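Local coordinates for RagA protein (Porphyromonas gingivalis, PDB 6SLN) that probably serves as a TonB-dependent outer-membrane receptor that takes up substrate through a transmembrane beta barrel, at residues A[472-477]-A[544-549]; A[488-493]-A[559-564]. All coordinates share one frame; numbering follows the deposited sequence.

Contact 1 (A[472-477]-A[544-549]); sequences SSKRMP and KLMLLS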
ATOM      1  N   SER A 472      -6.770  -2.026   8.288  1.00 36.64           N
ATOM      2  CA  SER A 472      -6.035  -0.994   8.986  1.00 33.36           C
ATOM      3  C   SER A 472      -5.712  -1.533  10.358  1.00 33.79           C
ATOM      4  O   SER A 472      -6.585  -2.093  11.025  1.00 44.51           O
ATOM      5  CB  SER A 472      -6.853   0.294   9.089  1.00 29.76           C
ATOM      6  OG  SER A 472      -6.041   1.294   9.652  1.00 32.91           O
ATOM      7  N   SER A 473      -4.471  -1.369  10.773  1.00 36.55           N
ATOM      8  CA  SER A 473      -4.027  -1.951  12.024  1.00 40.57           C
ATOM      9  C   SER A 473      -3.034  -0.999  12.677  1.00 40.22           C
ATOM     10  O   SER A 473      -2.178  -0.419  11.999  1.00 40.01           O
ATOM     11  CB  SER A 473      -3.417  -3.343  11.782  1.00 44.31           C
ATOM     12  OG  SER A 473      -2.366  -3.613  12.692  1.00 54.38           O
ATOM     13  N   LYS A 474      -3.152  -0.835  13.994  1.00 42.25           N
ATOM     14  CA  LYS A 474      -2.315   0.113  14.711  1.00 44.09           C
ATOM     15  C   LYS A 474      -1.731  -0.526  15.960  1.00 45.87           C
ATOM     16  O   LYS A 474      -2.352  -1.387  16.590  1.00 49.10           O
ATOM     17  CB  LYS A 474      -3.106   1.380  15.103  1.00 49.35           C
ATOM     18  CG  LYS A 474      -3.284   2.373  13.960  1.00 45.22           C
ATOM     19  CD  LYS A 474      -3.820   3.685  14.458  1.00 43.07           C
ATOM     20  CE  LYS A 474      -5.024   4.094  13.656  1.00 47.01           C
ATOM     21  NZ  LYS A 474      -5.262   5.551  13.771  1.00 48.40           N
ATOM     22  N   ARG A 475      -0.522  -0.089  16.299  1.00 42.85           N
ATOM     23  CA  ARG A 475       0.085  -0.290  17.615  1.00 44.68           C
ATOM     24  C   ARG A 475       0.143   1.086  18.279  1.00 36.17           C
ATOM     25  O   ARG A 475       0.979   1.918  17.915  1.00 38.39           O
ATOM     26  CB  ARG A 475       1.473  -0.908  17.484  1.00 46.89           C
ATOM     27  CG  ARG A 475       1.712  -2.056  18.404  1.00 46.71           C
ATOM     28  CD  ARG A 475       3.132  -2.676  18.323  1.00 64.44           C
ATOM     29  NE  ARG A 475       3.494  -3.202  17.000  1.00 74.68           N
ATOM     30  CZ  ARG A 475       2.924  -4.240  16.384  1.00 78.31           C
ATOM     31  NH1 ARG A 475       1.930  -4.915  16.950  1.00 75.92           N
ATOM     32  NH2 ARG A 475       3.353  -4.597  15.177  1.00 81.13           N
ATOM     33  N   MET A 476      -0.735   1.323  19.253  1.00 29.33           N
ATOM     34  CA  MET A 476      -0.930   2.669  19.802  1.00 35.59           C
ATOM     35  C   MET A 476       0.308   3.165  20.552  1.00 36.96           C
ATOM     36  O   MET A 476       0.862   2.441  21.386  1.00 28.03           O
ATOM     37  CB  MET A 476      -2.147   2.682  20.728  1.00 35.80           C
ATOM     38  CG  MET A 476      -3.473   2.442  19.990  1.00 45.42           C
ATOM     39  SD  MET A 476      -3.676   3.525  18.547  1.00 50.33           S
ATOM     40  CE  MET A 476      -3.524   5.094  19.379  1.00 49.90           C
ATOM     41  N   PRO A 477       0.774   4.379  20.288  1.00 39.17           N
ATOM     42  CA  PRO A 477       1.905   4.908  21.055  1.00 34.79           C
ATOM     43  C   PRO A 477       1.518   5.136  22.509  1.00 31.58           C
ATOM     44  O   PRO A 477       0.342   5.164  22.870  1.00 32.98           O
ATOM     45  CB  PRO A 477       2.232   6.233  20.355  1.00 27.95           C
ATOM     46  CG  PRO A 477       0.948   6.636  19.744  1.00 29.95           C
ATOM     47  CD  PRO A 477       0.242   5.355  19.333  1.00 27.49           C
ATOM     48  N   LYS A 544      -2.454  11.394  17.320  1.00 48.96           N
ATOM     49  CA  LYS A 544      -3.057  12.274  16.325  1.00 46.78           C
ATOM     50  C   LYS A 544      -2.229  12.402  15.068  1.00 45.61           C
ATOM     51  O   LYS A 544      -2.715  12.972  14.090  1.00 51.18           O
ATOM     52  CB  LYS A 544      -3.272  13.681  16.917  1.00 46.61           C
ATOM     53  CG  LYS A 544      -4.621  13.877  17.637  1.00 51.23           C
ATOM     54  CD  LYS A 544      -4.515  13.741  19.140  1.00 71.50           C
ATOM     55  CE  LYS A 544      -3.559  14.780  19.731  1.00 87.19           C
ATOM     56  NZ  LYS A 544      -2.982  14.369  21.052  1.00 87.21           N
ATOM     57  N   LEU A 545      -0.995  11.905  15.082  1.00 46.90           N
ATOM     58  CA  LEU A 545      -0.061  12.023  13.965  1.00 42.06           C
ATOM     59  C   LEU A 545       0.406  10.613  13.572  1.00 43.81           C
ATOM     60  O   LEU A 545       1.543  10.199  13.849  1.00 38.15           O
ATOM     61  CB  LEU A 545       1.092  12.929  14.351  1.00 30.46           C
ATOM     62  CG  LEU A 545       0.683  14.215  15.078  1.00 37.77           C
ATOM     63  CD1 LEU A 545       1.832  14.782  15.903  1.00 39.07           C
ATOM     64  CD2 LEU A 545       0.166  15.272  14.100  1.00 31.69           C
ATOM     65  N   MET A 546      -0.485   9.869  12.911  1.00 35.45           N
ATOM     66  CA  MET A 546      -0.249   8.459  12.629  1.00 38.39           C
ATOM     67  C   MET A 546      -0.490   8.110  11.152  1.00 42.72           C
ATOM     68  O   MET A 546      -0.829   6.967  10.824  1.00 38.22           O
ATOM     69  CB  MET A 546      -1.109   7.584  13.546  1.00 32.34           C
ATOM     70  CG  MET A 546      -0.621   7.543  14.970  1.00 33.16           C
ATOM     71  SD  MET A 546      -1.372   6.225  15.923  1.00 42.04           S
ATOM     72  CE  MET A 546      -0.415   4.836  15.333  1.00 40.85           C
ATOM     73  N   LEU A 547      -0.319   9.068  10.242  1.00 38.21           N
ATOM     74  CA  LEU A 547      -0.280   8.721   8.827  1.00 36.61           C
ATOM     75  C   LEU A 547       0.996   7.931   8.521  1.00 44.14           C
ATOM     76  O   LEU A 547       2.057   8.176   9.109  1.00 50.06           O
ATOM     77  CB  LEU A 547      -0.344   9.980   7.959  1.00 38.51           C
ATOM     78  CG  LEU A 547      -1.598  10.867   8.028  1.00 39.46           C
ATOM     79  CD1 LEU A 547      -1.505  12.009   7.034  1.00 30.72           C
ATOM     80  CD2 LEU A 547      -2.874  10.065   7.811  1.00 44.53           C
ATOM     81  N   LEU A 548       0.891   6.970   7.599  1.00 33.84           N
ATOM     82  CA  LEU A 548       2.058   6.169   7.258  1.00 31.23           C
ATOM     83  C   LEU A 548       3.230   7.060   6.873  1.00 42.11           C
ATOM     84  O   LEU A 548       4.378   6.776   7.229  1.00 56.99           O
ATOM     85  CB  LEU A 548       1.719   5.195   6.121  1.00 34.06           C
ATOM     86  CG  LEU A 548       0.786   4.043   6.524  1.00 31.81           C
ATOM     87  CD1 LEU A 548       0.452   3.122   5.377  1.00 24.78           C
ATOM     88  CD2 LEU A 548       1.372   3.261   7.695  1.00 27.29           C
ATOM     89  N   SER A 549       2.955   8.166   6.180  1.00 36.15           N
ATOM     90  CA  SER A 549       3.998   9.095   5.756  1.00 32.68           C
ATOM     91  C   SER A 549       4.747   9.723   6.908  1.00 36.24           C
ATOM     92  O   SER A 549       5.763  10.387   6.671  1.00 33.68           O
ATOM     93  CB  SER A 549       3.391  10.209   4.933  1.00 32.67           C
ATOM     94  OG  SER A 549       2.176  10.593   5.518  1.00 40.76           O
TER
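Met546 meets Lys474 and the residues just past the strand, Met476 and Pro477, with the thioether end of its side chain, the part of 544-549 that does the touching. Its CG stands beside the backbone N (chi1 -74°), and the chain runs out straight before a bend at the last bond (chi3 78°) swings the methyl group toward Lys474. Met546 CE then lies 3.7 Å from Lys474 CD and 4.0 Å from Lys474 CG, with the two side chains running slantwise past each other, so the lysine is used here through its aliphatic stem. Met546 SD lies between Lys474 CD (3.8 Å) and Pro477 CD (3.9 Å), the proline and the methionine meeting tip to tip, with Met476 CE 4.2 Å from the same sulfur. Met546 CE is also 4.1 Å from the carbonyl O of Arg475.

Segment 472-477 includes the end of strand 456-475 of the TonB-dependent receptor barrel. The loop following strand 515-540 folds back past the intervening strand 487-510 to arrive beside it, so the contact joins that loop to the end of a strand two places away in the barrel wall. Phe540 packs on Met546 as well, and the carbonyl O of Met546 accepts a hydrogen bond from Arg489 NH1 on the middle strand.

Next along the loop, Leu547 packs on Val564 of the second subunit, the backbone N of Leu548 is hydrogen-bonded to His562 ND1 of that subunit, and Ser549 packs on the same histidine.

Contact 2 (A[488-493]-A[559-564]); sequences ERRERA and LPEHRV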
ATOM      1  N   GLU A 488       2.905   2.072  15.906  1.00 39.25           N
ATOM      2  CA  GLU A 488       3.071   1.466  14.597  1.00 45.04           C
ATOM      3  C   GLU A 488       1.717   1.410  13.902  1.00 31.55           C
ATOM      4  O   GLU A 488       0.654   1.431  14.528  1.00 30.13           O
ATOM      5  CB  GLU A 488       3.702   0.053  14.697  1.00 52.62           C
ATOM      6  CG  GLU A 488       4.767  -0.069  15.812  1.00 63.91           C
ATOM      7  CD  GLU A 488       5.660  -1.314  15.700  1.00 77.64           C
ATOM      8  OE1 GLU A 488       5.315  -2.255  14.952  1.00 80.03           O
ATOM      9  OE2 GLU A 488       6.716  -1.351  16.377  1.00 82.01           O
ATOM     10  N   ARG A 489       1.763   1.300  12.589  1.00 26.88           N
ATOM     11  CA  ARG A 489       0.529   1.259  11.831  1.00 28.52           C
ATOM     12  C   ARG A 489       0.809   0.485  10.559  1.00 34.58           C
ATOM     13  O   ARG A 489       1.903   0.596  10.000  1.00 34.97           O
ATOM     14  CB  ARG A 489       0.050   2.670  11.516  1.00 33.12           C
ATOM     15  CG  ARG A 489      -1.200   2.703  10.682  1.00 45.02           C
ATOM     16  CD  ARG A 489      -1.695   4.112  10.498  1.00 35.95           C
ATOM     17  NE  ARG A 489      -3.045   4.144   9.954  1.00 35.33           N
ATOM     18  CZ  ARG A 489      -3.749   5.261   9.806  1.00 38.33           C
ATOM     19  NH1 ARG A 489      -3.218   6.426  10.169  1.00 37.57           N
ATOM     20  NH2 ARG A 489      -4.972   5.215   9.288  1.00 29.85           N
ATOM     21  N   ARG A 490      -0.167  -0.309  10.119  1.00 29.79           N
ATOM     22  CA  ARG A 490      -0.037  -1.092   8.894  1.00 26.52           C
ATOM     23  C   ARG A 490      -1.331  -0.959   8.109  1.00 30.84           C
ATOM     24  O   ARG A 490      -2.423  -1.045   8.680  1.00 32.11           O
ATOM     25  CB  ARG A 490       0.285  -2.578   9.190  1.00 29.43           C
ATOM     26  CG  ARG A 490       0.063  -3.556   8.018  1.00 30.20           C
ATOM     27  CD  ARG A 490       1.073  -4.719   8.010  1.00 38.81           C
ATOM     28  NE  ARG A 490       1.229  -5.359   9.310  1.00 55.59           N
ATOM     29  CZ  ARG A 490       0.267  -6.028   9.954  1.00 78.26           C
ATOM     30  NH1 ARG A 490      -0.945  -6.159   9.422  1.00 82.78           N
ATOM     31  NH2 ARG A 490       0.510  -6.562  11.151  1.00 84.52           N
ATOM     32  N   GLU A 491      -1.206  -0.705   6.815  1.00 24.92           N
ATOM     33  CA  GLU A 491      -2.355  -0.566   5.937  1.00 28.37           C
ATOM     34  C   GLU A 491      -2.215  -1.518   4.756  1.00 36.02           C
ATOM     35  O   GLU A 491      -1.126  -1.666   4.173  1.00 32.19           O
ATOM     36  CB  GLU A 491      -2.492   0.871   5.429  1.00 29.99           C
ATOM     37  CG  GLU A 491      -2.575   1.872   6.520  1.00 30.39           C
ATOM     38  CD  GLU A 491      -3.983   2.052   7.014  1.00 36.06           C
ATOM     39  OE1 GLU A 491      -4.923   1.727   6.264  1.00 33.45           O
ATOM     40  OE2 GLU A 491      -4.148   2.533   8.155  1.00 38.20           O
ATOM     41  N   ARG A 492      -3.327  -2.133   4.376  1.00 24.90           N
ATOM     42  CA  ARG A 492      -3.297  -3.165   3.361  1.00 29.81           C
ATOM     43  C   ARG A 492      -4.440  -2.958   2.394  1.00 32.29           C
ATOM     44  O   ARG A 492      -5.524  -2.494   2.775  1.00 39.07           O
ATOM     45  CB  ARG A 492      -3.416  -4.563   3.973  1.00 32.95           C
ATOM     46  CG  ARG A 492      -2.094  -5.167   4.349  1.00 29.41           C
ATOM     47  CD  ARG A 492      -2.341  -6.313   5.228  1.00 36.88           C
ATOM     48  NE  ARG A 492      -1.103  -6.887   5.733  1.00 51.09           N
ATOM     49  CZ  ARG A 492      -1.075  -7.800   6.695  1.00 45.97           C
ATOM     50  NH1 ARG A 492      -2.218  -8.208   7.224  1.00 40.28           N
ATOM     51  NH2 ARG A 492       0.078  -8.299   7.117  1.00 38.92           N
ATOM     52  N   ALA A 493      -4.203  -3.359   1.148  1.00 28.66           N
ATOM     53  CA  ALA A 493      -5.218  -3.281   0.109  1.00 25.05           C
ATOM     54  C   ALA A 493      -5.208  -4.589  -0.646  1.00 29.16           C
ATOM     55  O   ALA A 493      -4.171  -4.976  -1.190  1.00 37.42           O
ATOM     56  CB  ALA A 493      -4.957  -2.105  -0.834  1.00 29.77           C
ATOM     57  N   LEU A 559      10.286  -3.057   4.240  1.00 29.44           N
ATOM     58  CA  LEU A 559       9.798  -3.297   2.893  1.00 34.06           C
ATOM     59  C   LEU A 559       8.284  -3.390   2.916  1.00 25.25           C
ATOM     60  O   LEU A 559       7.706  -3.773   3.922  1.00 30.30           O
ATOM     61  CB  LEU A 559      10.362  -4.585   2.330  1.00 29.68           C
ATOM     62  CG  LEU A 559      11.819  -4.500   1.892  1.00 34.75           C
ATOM     63  CD1 LEU A 559      12.390  -5.923   1.723  1.00 26.78           C
ATOM     64  CD2 LEU A 559      11.923  -3.706   0.606  1.00 41.44           C
ATOM     65  N   PRO A 560       7.613  -3.022   1.839  1.00 25.07           N
ATOM     66  CA  PRO A 560       6.161  -3.232   1.789  1.00 28.20           C
ATOM     67  C   PRO A 560       5.843  -4.710   1.648  1.00 33.03           C
ATOM     68  O   PRO A 560       6.726  -5.554   1.488  1.00 40.37           O
ATOM     69  CB  PRO A 560       5.704  -2.448   0.556  1.00 24.77           C
ATOM     70  CG  PRO A 560       6.915  -1.638   0.129  1.00 34.71           C
ATOM     71  CD  PRO A 560       8.126  -2.342   0.644  1.00 25.06           C
ATOM     72  N   GLU A 561       4.551  -5.017   1.729  1.00 37.95           N
ATOM     73  CA  GLU A 561       4.037  -6.350   1.458  1.00 38.46           C
ATOM     74  C   GLU A 561       3.463  -6.397   0.045  1.00 35.41           C
ATOM     75  O   GLU A 561       2.858  -5.434  -0.427  1.00 41.58           O
ATOM     76  CB  GLU A 561       2.962  -6.759   2.471  1.00 25.00           C
ATOM     77  CG  GLU A 561       3.496  -7.088   3.850  1.00 35.45           C
ATOM     78  CD  GLU A 561       2.387  -7.279   4.923  1.00 49.07           C
ATOM     79  OE1 GLU A 561       1.409  -6.484   4.985  1.00 40.33           O
ATOM     80  OE2 GLU A 561       2.512  -8.233   5.726  1.00 53.69           O
ATOM     81  N   HIS A 562       3.621  -7.545  -0.612  1.00 25.03           N
ATOM     82  CA  HIS A 562       3.174  -7.672  -1.991  1.00 29.46           C
ATOM     83  C   HIS A 562       3.046  -9.135  -2.396  1.00 40.68           C
ATOM     84  O   HIS A 562       4.052  -9.844  -2.511  1.00 51.09           O
ATOM     85  CB  HIS A 562       4.153  -6.959  -2.900  1.00 34.51           C
ATOM     86  CG  HIS A 562       3.571  -6.588  -4.218  1.00 28.26           C
ATOM     87  ND1 HIS A 562       4.303  -5.958  -5.202  1.00 31.16           N
ATOM     88  CD2 HIS A 562       2.328  -6.772  -4.718  1.00 25.01           C
ATOM     89  CE1 HIS A 562       3.525  -5.758  -6.253  1.00 36.42           C
ATOM     90  NE2 HIS A 562       2.322  -6.237  -5.983  1.00 36.33           N
ATOM     91  N   ARG A 563       1.823  -9.576  -2.653  1.00 36.55           N
ATOM     92  CA  ARG A 563       1.580 -10.900  -3.200  1.00 26.44           C
ATOM     93  C   ARG A 563       0.628 -10.765  -4.378  1.00 37.17           C
ATOM     94  O   ARG A 563      -0.194  -9.840  -4.440  1.00 43.89           O
ATOM     95  CB  ARG A 563       0.992 -11.867  -2.156  1.00 25.68           C
ATOM     96  CG  ARG A 563       2.018 -12.675  -1.361  1.00 43.09           C
ATOM     97  CD  ARG A 563       1.656 -12.785   0.139  1.00 57.48           C
ATOM     98  NE  ARG A 563       0.219 -12.915   0.436  1.00 58.68           N
ATOM     99  CZ  ARG A 563      -0.377 -12.384   1.512  1.00 59.14           C
ATOM    100  NH1 ARG A 563       0.332 -11.682   2.402  1.00 51.50           N
ATOM    101  NH2 ARG A 563      -1.689 -12.549   1.700  1.00 57.91           N
ATOM    102  N   VAL A 564       0.766 -11.684  -5.324  1.00 35.12           N
ATOM    103  CA  VAL A 564      -0.037 -11.712  -6.537  1.00 25.92           C
ATOM    104  C   VAL A 564      -0.364 -13.171  -6.824  1.00 29.13           C
ATOM    105  O   VAL A 564       0.480 -14.051  -6.638  1.00 35.38           O
ATOM    106  CB  VAL A 564       0.715 -11.060  -7.720  1.00 29.77           C
ATOM    107  CG1 VAL A 564      -0.121 -11.098  -8.971  1.00 31.63           C
ATOM    108  CG2 VAL A 564       1.133  -9.629  -7.384  1.00 25.60           C
TER
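With CG beside the backbone N (chi1 -89°) and the chain stretched out from there to NE, Arg492 carries its guanidinium across to Glu561, whose own side chain is extended beyond CG. The grip is side-on and bidentate. Arg492 NE donates to Glu561 OE1 at 2.7 Å, almost within the guanidinium plane and fairly straight (161°), and Arg492 NH2 donates to Glu561 OE2 at 2.8 Å, on its syn lone pair. The guanidinium and carboxylate planes are 27° apart, close to coplanar, as a paired fork of this kind favours.

Arg490, two residues earlier on the same strand, lays its NH1 over one face of the Arg492 guanidinium, 3.1 Å above its plane. Arg490 CD lies 3.5 Å from Glu561 OE1, but the Arg490 guanidinium offers that oxygen no N-H.

The bridge spans strand 515-540, which runs between 487-510 and 561-580 in the barrel wall. Elsewhere on strand 487-510, Arg489 NE donates to Glu491 OE2 at 2.7 Å; that glutamate is also held by Arg470.

Glu561 is thus gripped by Arg492 and lies near the charge of Arg490. Such a setting would be expected to keep Glu561 ionised, and its negative charge probably offsets the like charges of the two guanidinium groups.

Overall arrangement
Both contacts skip a barrel strand, contact 1 to a loop and contact 2 to a strand, and they interlock along the chain, the strands 456-475 and 487-510 being neighbours in the wall. Contact 1 is partly buried and apolar, a sulfur-centred packing of loop against strand end; contact 2 lies at the surface and rests on a salt bridge between two strands. Their centres are about 14 Å apart, and Ser472 OG of contact 1 is probably hydrogen-bonded to Glu491 OE2 of contact 2, so the two are linked by a polar bond although contact 1 itself is apolar. Each also borders the second subunit, where Ala493 of contact 2 packs on its counterpart, placing the pair beside the interface between the two receptors.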